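Side-chain contacts in 2-oxoglutarate (2OG) and Fe(II)-dependent oxygenase superfamily protein (Arabidopsis thaliana, PDB 6KWA), which probably oxidises the plant hormone indole-3-acetic acid irreversibly to inactive 2-oxoindole-3-acetic acid, using 2-oxoglutarate and iron, and so helps to maintain auxin balance: residues K18-S23 with E132-V137; E57-N62 with S69-P74. All coordinates share one frame; numbering follows the deposited sequence.

Contacts 1 and 2 lie on opposite sides of the chain's centre, their own centres about 38 Å apart, and share no helix or strand. Contact 1 is a surface contact between two helices distant in sequence, 12-25 and the C-terminal end of 106-133; a long arginine does most of the work there, bonding to a backbone carbonyl and lying against a tyrosine. Contact 2 is local and largely buried: the chain leaving helix 56-59 meets the loop that leads to strand 81-87, through a tyrosine ring on a lysine's aliphatic part and one backbone hydrogen bond. Each tyrosine hydroxyl bonds a glutamate, E24 in the first and E82 in the second.

Contact 1: residues K18-S23 with E132-V137; sequences KIREAS and ESYGLV
R20 lays the CD of its long side chain over one face of the Y134 ring and reaches past it to the backbone of S133. The overlap begins with CH-pi packing, R20 CD standing 4.0 Å from the centroid of the Y134 ring. Farther out R20 NE approaches Y134 CE1 to 3.3 Å; here the ring edge at CE1 lies over one face of the guanidinium, near its rim, the two planes 29° apart. With CG anti to the backbone N (chi1 168°) and the chain extended as far as NE, the arginine runs from the S133 hydroxyl at its base, alongside the Y134 ring, to S133 O. NH1 then donates to S133 O at 3.0 Å; this oxygen lies at the guanidinium's edge, near its plane, although the N-H bond is moderately bent (148°). At the base, R20 CB sits 3.2 Å from S133 OG; serine is small enough for this close approach, and its hydroxyl bonds back to L130 O in its own helix. E24, one turn on from R20 in helix 12-25, ties the two side chains together, taking a salt bridge from R20 NE and a hydrogen bond from the Y134 hydroxyl. Were R20 replaced by an alanine, S133 O would probably lose this donor, E24 its charged mate and the Y134 face part of its cover. G135, at positive phi, ends helix 106-133 in a Schellman motif, and the arginine holds that C-terminal end through S133 O.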
ATOM      1  N   LYS A  18      17.756   3.250  -8.846  1.00 42.99           N
ATOM      2  CA  LYS A  18      17.615   2.877  -7.441  1.00 46.48           C
ATOM      3  C   LYS A  18      16.235   2.283  -7.192  1.00 41.63           C
ATOM      4  O   LYS A  18      16.110   1.329  -6.447  1.00 40.93           O
ATOM      5  CB  LYS A  18      17.857   4.082  -6.514  1.00 41.35           C
ATOM      6  CG  LYS A  18      19.330   4.300  -6.172  1.00 47.37           C
ATOM      7  CD  LYS A  18      19.539   5.655  -5.500  1.00 45.07           C
ATOM      8  CE  LYS A  18      20.990   5.869  -5.101  1.00 57.11           C
ATOM      9  NZ  LYS A  18      21.152   7.181  -4.377  1.00 56.52           N
ATOM     10  N   ILE A  19      15.193   2.848  -7.798  1.00 39.70           N
ATOM     11  CA  ILE A  19      13.864   2.292  -7.607  1.00 36.59           C
ATOM     12  C   ILE A  19      13.818   0.863  -8.158  1.00 41.29           C
ATOM     13  O   ILE A  19      13.402  -0.091  -7.467  1.00 38.00           O
ATOM     14  CB  ILE A  19      12.803   3.179  -8.256  1.00 38.56           C
ATOM     15  CG1 ILE A  19      12.585   4.403  -7.361  1.00 41.29           C
ATOM     16  CG2 ILE A  19      11.474   2.409  -8.437  1.00 34.34           C
ATOM     17  CD1 ILE A  19      11.905   5.601  -8.048  1.00 38.28           C
ATOM     18  N   ARG A  20      14.284   0.703  -9.380  1.00 38.23           N
ATOM     19  CA  ARG A  20      14.246  -0.590 -10.027  1.00 34.20           C
ATOM     20  C   ARG A  20      15.014  -1.656  -9.223  1.00 38.39           C
ATOM     21  O   ARG A  20      14.534  -2.761  -9.046  1.00 38.22           O
ATOM     22  CB  ARG A  20      14.843  -0.485 -11.415  1.00 37.16           C
ATOM     23  CG  ARG A  20      15.108  -1.834 -12.062  1.00 39.90           C
ATOM     24  CD  ARG A  20      15.578  -1.630 -13.519  1.00 38.74           C
ATOM     25  NE  ARG A  20      16.156  -2.853 -14.064  1.00 37.64           N
ATOM     26  CZ  ARG A  20      16.644  -2.955 -15.294  1.00 41.45           C
ATOM     27  NH1 ARG A  20      16.640  -1.908 -16.098  1.00 40.79           N
ATOM     28  NH2 ARG A  20      17.135  -4.098 -15.717  1.00 41.05           N
ATOM     29  N   GLU A  21      16.176  -1.320  -8.685  1.00 37.08           N
ATOM     30  CA  GLU A  21      16.979  -2.361  -8.067  1.00 44.35           C
ATOM     31  C   GLU A  21      16.444  -2.718  -6.698  1.00 43.67           C
ATOM     32  O   GLU A  21      16.494  -3.888  -6.303  1.00 41.09           O
ATOM     33  CB  GLU A  21      18.452  -1.941  -7.943  1.00 46.44           C
ATOM     34  CG  GLU A  21      19.267  -2.247  -9.196  1.00 57.17           C
ATOM     35  CD  GLU A  21      20.551  -1.438  -9.305  1.00 67.48           C
ATOM     36  OE1 GLU A  21      21.186  -1.144  -8.259  1.00 76.04           O
ATOM     37  OE2 GLU A  21      20.955  -1.149 -10.451  1.00 73.38           O
ATOM     38  N   ALA A  22      15.887  -1.736  -5.999  1.00 40.58           N
ATOM     39  CA  ALA A  22      15.167  -2.030  -4.767  1.00 43.03           C
ATOM     40  C   ALA A  22      14.019  -2.987  -5.033  1.00 44.52           C
ATOM     41  O   ALA A  22      13.867  -4.018  -4.356  1.00 41.61           O
ATOM     42  CB  ALA A  22      14.641  -0.738  -4.147  1.00 39.30           C
ATOM     43  N   SER A  23      13.253  -2.670  -6.070  1.00 32.92           N
ATOM     44  CA  SER A  23      12.049  -3.419  -6.396  1.00 37.75           C
ATOM     45  C   SER A  23      12.325  -4.832  -6.901  1.00 40.71           C
ATOM     46  O   SER A  23      11.522  -5.728  -6.716  1.00 39.08           O
ATOM     47  CB  SER A  23      11.274  -2.659  -7.462  1.00 36.91           C
ATOM     48  OG  SER A  23      10.836  -1.402  -6.972  1.00 39.97           O
ATOM     49  N   GLU A 132      10.043   3.682 -16.615  1.00 43.16           N
ATOM     50  CA  GLU A 132      11.201   4.414 -17.110  1.00 41.68           C
ATOM     51  C   GLU A 132      12.526   3.707 -16.805  1.00 40.61           C
ATOM     52  O   GLU A 132      13.475   3.764 -17.592  1.00 41.46           O
ATOM     53  CB  GLU A 132      11.206   5.831 -16.529  1.00 39.47           C
ATOM     54  CG  GLU A 132      10.040   6.717 -17.057  1.00 38.81           C
ATOM     55  CD  GLU A 132      10.019   8.101 -16.414  1.00 40.37           C
ATOM     56  OE1 GLU A 132      10.787   8.352 -15.446  1.00 44.20           O
ATOM     57  OE2 GLU A 132       9.251   8.959 -16.893  1.00 50.33           O
ATOM     58  N   SER A 133      12.613   3.041 -15.664  1.00 35.82           N
ATOM     59  CA  SER A 133      13.857   2.392 -15.297  1.00 31.95           C
ATOM     60  C   SER A 133      14.147   1.202 -16.197  1.00 33.87           C
ATOM     61  O   SER A 133      15.269   0.704 -16.244  1.00 38.71           O
ATOM     62  CB  SER A 133      13.798   1.934 -13.835  1.00 37.24           C
ATOM     63  OG  SER A 133      12.974   0.792 -13.715  1.00 37.07           O
ATOM     64  N   TYR A 134      13.138   0.727 -16.903  1.00 37.31           N
ATOM     65  CA  TYR A 134      13.355  -0.348 -17.860  1.00 39.38           C
ATOM     66  C   TYR A 134      13.474   0.154 -19.306  1.00 45.23           C
ATOM     67  O   TYR A 134      13.690  -0.649 -20.225  1.00 43.16           O
ATOM     68  CB  TYR A 134      12.206  -1.372 -17.771  1.00 41.45           C
ATOM     69  CG  TYR A 134      12.259  -2.264 -16.544  1.00 45.43           C
ATOM     70  CD1 TYR A 134      13.223  -3.246 -16.426  1.00 41.65           C
ATOM     71  CD2 TYR A 134      11.346  -2.109 -15.500  1.00 41.38           C
ATOM     72  CE1 TYR A 134      13.288  -4.070 -15.289  1.00 48.05           C
ATOM     73  CE2 TYR A 134      11.405  -2.912 -14.356  1.00 46.22           C
ATOM     74  CZ  TYR A 134      12.371  -3.889 -14.252  1.00 45.64           C
ATOM     75  OH  TYR A 134      12.438  -4.706 -13.131  1.00 42.75           O
ATOM     76  N   GLY A 135      13.321   1.464 -19.507  1.00 42.73           N
ATOM     77  CA  GLY A 135      13.366   2.050 -20.849  1.00 42.07           C
ATOM     78  C   GLY A 135      12.188   1.662 -21.742  1.00 45.54           C
ATOM     79  O   GLY A 135      12.298   1.637 -22.966  1.00 46.56           O
ATOM     80  N   LEU A 136      11.047   1.391 -21.114  1.00 41.40           N
ATOM     81  CA  LEU A 136       9.839   0.975 -21.798  1.00 42.93           C
ATOM     82  C   LEU A 136       9.194   2.118 -22.558  1.00 46.66           C
ATOM     83  O   LEU A 136       9.377   3.290 -22.198  1.00 41.10           O
ATOM     84  CB  LEU A 136       8.833   0.416 -20.799  1.00 46.46           C
ATOM     85  CG  LEU A 136       8.770  -1.066 -20.444  1.00 51.14           C
ATOM     86  CD1 LEU A 136      10.087  -1.786 -20.567  1.00 45.59           C
ATOM     87  CD2 LEU A 136       8.107  -1.245 -19.071  1.00 44.90           C
ATOM     88  N   VAL A 137       8.459   1.757 -23.606  1.00 45.01           N
ATOM     89  CA  VAL A 137       7.690   2.706 -24.397  1.00 49.14           C
ATOM     90  C   VAL A 137       6.326   2.916 -23.764  1.00 51.15           C
ATOM     91  O   VAL A 137       5.734   3.978 -23.900  1.00 51.01           O
ATOM     92  CB  VAL A 137       7.538   2.257 -25.876  1.00 48.20           C
ATOM     93  CG1 VAL A 137       8.920   2.156 -26.515  1.00 47.76           C
ATOM     94  CG2 VAL A 137       6.809   0.941 -25.979  1.00 47.29           C
TER

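Contact 2: residues E57-N62 with S69-P74; sequences EVKVRN and SGYRAP
The backbone makes a type I beta turn from K59 to N62, and N62 O accepts a nearly straight hydrogen bond from Y71 N (2.9 Å, 171°), tying the turn to the loop. Y71 CG lies anti to its backbone N (chi1 -180°), which carries the ring back over K59. There K59 CB stands above the ring's centre, 3.9 Å from the centroid and 8° off the normal, a CH-pi contact in which lysine serves through its aliphatic part. The lysine chain bends at chi3, and CE passes 3.8 Å from the Y71 hydroxyl. Both polar ends finish on E82 of strand 81-87: K59 NZ by a salt bridge, Y71 OH by a hydrogen bond. The shared carboxylate, with F52 O as a second acceptor of NZ, probably helps to offset the cost of placing a lysine in a buried site. In this N-terminal region of the dioxygenase, turn and loop are thus secured against an outermost strand of the larger sheet in the double-stranded beta-helix fold. V60 adds an apolar touch, CG2 to Y71 CE2 at 4.1 Å, while A73 N lies above the opposite face of the ring. N62 suits its place because its amide NH2 can serve both G85 O and Q101 OE1, anchoring the turn to strand 81-87 and to helix 92-101. At G70 a side chain would run into N62 O, so glycine lets the two backbones come close.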
ATOM      1  N   GLU A  57     -22.804   0.049  13.626  1.00 56.49           N
ATOM      2  CA  GLU A  57     -23.840  -0.127  12.630  1.00 64.15           C
ATOM      3  C   GLU A  57     -23.624   0.882  11.491  1.00 59.08           C
ATOM      4  O   GLU A  57     -24.046   0.659  10.350  1.00 59.14           O
ATOM      5  CB  GLU A  57     -25.201  -0.033  13.320  1.00 66.97           C
ATOM      6  CG  GLU A  57     -26.341  -0.723  12.578  1.00 74.01           C
ATOM      7  CD  GLU A  57     -27.483  -1.110  13.542  1.00 80.72           C
ATOM      8  OE1 GLU A  57     -27.259  -1.054  14.783  1.00 75.04           O
ATOM      9  OE2 GLU A  57     -28.566  -1.542  13.070  1.00 77.85           O
ATOM     10  N   VAL A  58     -22.883   1.945  11.790  1.00 55.81           N
ATOM     11  CA  VAL A  58     -22.412   2.855  10.756  1.00 56.18           C
ATOM     12  C   VAL A  58     -21.269   2.191   9.937  1.00 60.56           C
ATOM     13  O   VAL A  58     -21.309   2.164   8.699  1.00 56.18           O
ATOM     14  CB  VAL A  58     -21.893   4.178  11.357  1.00 59.06           C
ATOM     15  CG1 VAL A  58     -21.212   5.032  10.270  1.00 58.02           C
ATOM     16  CG2 VAL A  58     -23.031   4.960  12.027  1.00 57.53           C
ATOM     17  N   LYS A  59     -20.286   1.608  10.625  1.00 55.14           N
ATOM     18  CA  LYS A  59     -19.153   0.986   9.930  1.00 55.73           C
ATOM     19  C   LYS A  59     -19.579  -0.124   8.990  1.00 54.35           C
ATOM     20  O   LYS A  59     -19.038  -0.231   7.892  1.00 47.95           O
ATOM     21  CB  LYS A  59     -18.135   0.457  10.927  1.00 47.50           C
ATOM     22  CG  LYS A  59     -17.415   1.574  11.664  1.00 51.56           C
ATOM     23  CD  LYS A  59     -16.242   1.076  12.513  1.00 47.39           C
ATOM     24  CE  LYS A  59     -16.676   0.451  13.847  1.00 53.61           C
ATOM     25  NZ  LYS A  59     -15.482   0.280  14.769  1.00 50.69           N
ATOM     26  N   VAL A  60     -20.594  -0.896   9.377  1.00 53.45           N
ATOM     27  CA  VAL A  60     -21.050  -2.027   8.554  1.00 52.97           C
ATOM     28  C   VAL A  60     -21.667  -1.547   7.242  1.00 52.91           C
ATOM     29  O   VAL A  60     -21.829  -2.333   6.291  1.00 55.24           O
ATOM     30  CB  VAL A  60     -22.067  -2.925   9.325  1.00 58.30           C
ATOM     31  CG1 VAL A  60     -22.418  -4.183   8.527  1.00 61.27           C
ATOM     32  CG2 VAL A  60     -21.488  -3.357  10.668  1.00 55.42           C
ATOM     33  N   ARG A  61     -21.988  -0.255   7.185  1.00 53.63           N
ATOM     34  CA  ARG A  61     -22.496   0.390   5.973  1.00 55.01           C
ATOM     35  C   ARG A  61     -21.390   0.564   4.903  1.00 58.82           C
ATOM     36  O   ARG A  61     -21.683   0.818   3.727  1.00 58.06           O
ATOM     37  CB  ARG A  61     -23.117   1.742   6.339  1.00 55.46           C
ATOM     38  CG  ARG A  61     -24.501   1.645   6.974  1.00 60.14           C
ATOM     39  CD  ARG A  61     -24.935   2.939   7.711  1.00 62.69           C
ATOM     40  NE  ARG A  61     -24.649   4.196   7.022  1.00 67.61           N
ATOM     41  CZ  ARG A  61     -24.915   5.398   7.542  1.00 70.93           C
ATOM     42  NH1 ARG A  61     -24.632   6.496   6.853  1.00 68.40           N
ATOM     43  NH2 ARG A  61     -25.488   5.499   8.746  1.00 71.47           N
ATOM     44  N   ASN A  62     -20.127   0.420   5.309  1.00 55.53           N
ATOM     45  CA  ASN A  62     -19.001   0.410   4.366  1.00 53.58           C
ATOM     46  C   ASN A  62     -19.012  -0.921   3.629  1.00 51.30           C
ATOM     47  O   ASN A  62     -18.342  -1.873   4.005  1.00 51.39           O
ATOM     48  CB  ASN A  62     -17.669   0.644   5.102  1.00 49.92           C
ATOM     49  CG  ASN A  62     -16.441   0.632   4.170  1.00 49.03           C
ATOM     50  OD1 ASN A  62     -15.424   0.026   4.502  1.00 51.82           O
ATOM     51  ND2 ASN A  62     -16.529   1.311   3.025  1.00 46.06           N
ATOM     52  N   SER A  69     -13.259  -5.133  -0.153  1.00 58.18           N
ATOM     53  CA  SER A  69     -12.849  -3.738  -0.227  1.00 55.33           C
ATOM     54  C   SER A  69     -13.477  -2.902   0.869  1.00 52.49           C
ATOM     55  O   SER A  69     -13.015  -1.803   1.138  1.00 50.04           O
ATOM     56  CB  SER A  69     -13.192  -3.118  -1.581  1.00 56.64           C
ATOM     57  OG  SER A  69     -14.510  -2.605  -1.626  1.00 60.67           O
ATOM     58  N   GLY A  70     -14.549  -3.416   1.469  1.00 55.85           N
ATOM     59  CA  GLY A  70     -15.279  -2.704   2.505  1.00 54.78           C
ATOM     60  C   GLY A  70     -14.881  -3.068   3.920  1.00 53.99           C
ATOM     61  O   GLY A  70     -13.762  -3.497   4.170  1.00 48.74           O
ATOM     62  N   TYR A  71     -15.823  -2.910   4.849  1.00 51.16           N
ATOM     63  CA  TYR A  71     -15.551  -3.117   6.265  1.00 49.70           C
ATOM     64  C   TYR A  71     -15.291  -4.552   6.655  1.00 51.13           C
ATOM     65  O   TYR A  71     -15.960  -5.459   6.175  1.00 53.24           O
ATOM     66  CB  TYR A  71     -16.735  -2.605   7.082  1.00 51.70           C
ATOM     67  CG  TYR A  71     -16.563  -2.758   8.577  1.00 51.52           C
ATOM     68  CD1 TYR A  71     -15.481  -2.204   9.226  1.00 48.43           C
ATOM     69  CD2 TYR A  71     -17.502  -3.441   9.340  1.00 54.22           C
ATOM     70  CE1 TYR A  71     -15.328  -2.321  10.587  1.00 47.57           C
ATOM     71  CE2 TYR A  71     -17.359  -3.557  10.715  1.00 50.00           C
ATOM     72  CZ  TYR A  71     -16.275  -2.998  11.325  1.00 49.70           C
ATOM     73  OH  TYR A  71     -16.123  -3.115  12.682  1.00 52.37           O
ATOM     74  N   ARG A  72     -14.321  -4.763   7.541  1.00 48.89           N
ATOM     75  CA  ARG A  72     -14.132  -6.067   8.153  1.00 53.06           C
ATOM     76  C   ARG A  72     -13.889  -5.937   9.645  1.00 52.31           C
ATOM     77  O   ARG A  72     -12.939  -5.283  10.070  1.00 50.23           O
ATOM     78  CB  ARG A  72     -12.965  -6.827   7.509  1.00 54.02           C
ATOM     79  CG  ARG A  72     -13.252  -7.376   6.134  1.00 54.34           C
ATOM     80  CD  ARG A  72     -14.383  -8.383   6.174  1.00 54.30           C
ATOM     81  NE  ARG A  72     -14.566  -9.015   4.874  1.00 55.76           N
ATOM     82  CZ  ARG A  72     -15.235  -8.478   3.859  1.00 62.08           C
ATOM     83  NH1 ARG A  72     -15.830  -7.294   3.998  1.00 53.36           N
ATOM     84  NH2 ARG A  72     -15.330  -9.141   2.710  1.00 62.86           N
ATOM     85  N   ALA A  73     -14.716  -6.610  10.438  1.00 53.91           N
ATOM     86  CA  ALA A  73     -14.512  -6.658  11.870  1.00 50.28           C
ATOM     87  C   ALA A  73     -13.570  -7.796  12.222  1.00 54.39           C
ATOM     88  O   ALA A  73     -13.496  -8.793  11.494  1.00 54.24           O
ATOM     89  CB  ALA A  73     -15.861  -6.835  12.594  1.00 50.61           C
ATOM     90  N   PRO A  74     -12.875  -7.676  13.363  1.00 49.66           N
ATOM     91  CA  PRO A  74     -12.012  -8.772  13.830  1.00 52.41           C
ATOM     92  C   PRO A  74     -12.810 -10.067  14.022  1.00 55.91           C
ATOM     93  O   PRO A  74     -13.963 -10.036  14.447  1.00 55.07           O
ATOM     94  CB  PRO A  74     -11.482  -8.267  15.177  1.00 48.51           C
ATOM     95  CG  PRO A  74     -11.675  -6.769  15.156  1.00 48.83           C
ATOM     96  CD  PRO A  74     -12.875  -6.523  14.284  1.00 52.69           C
TER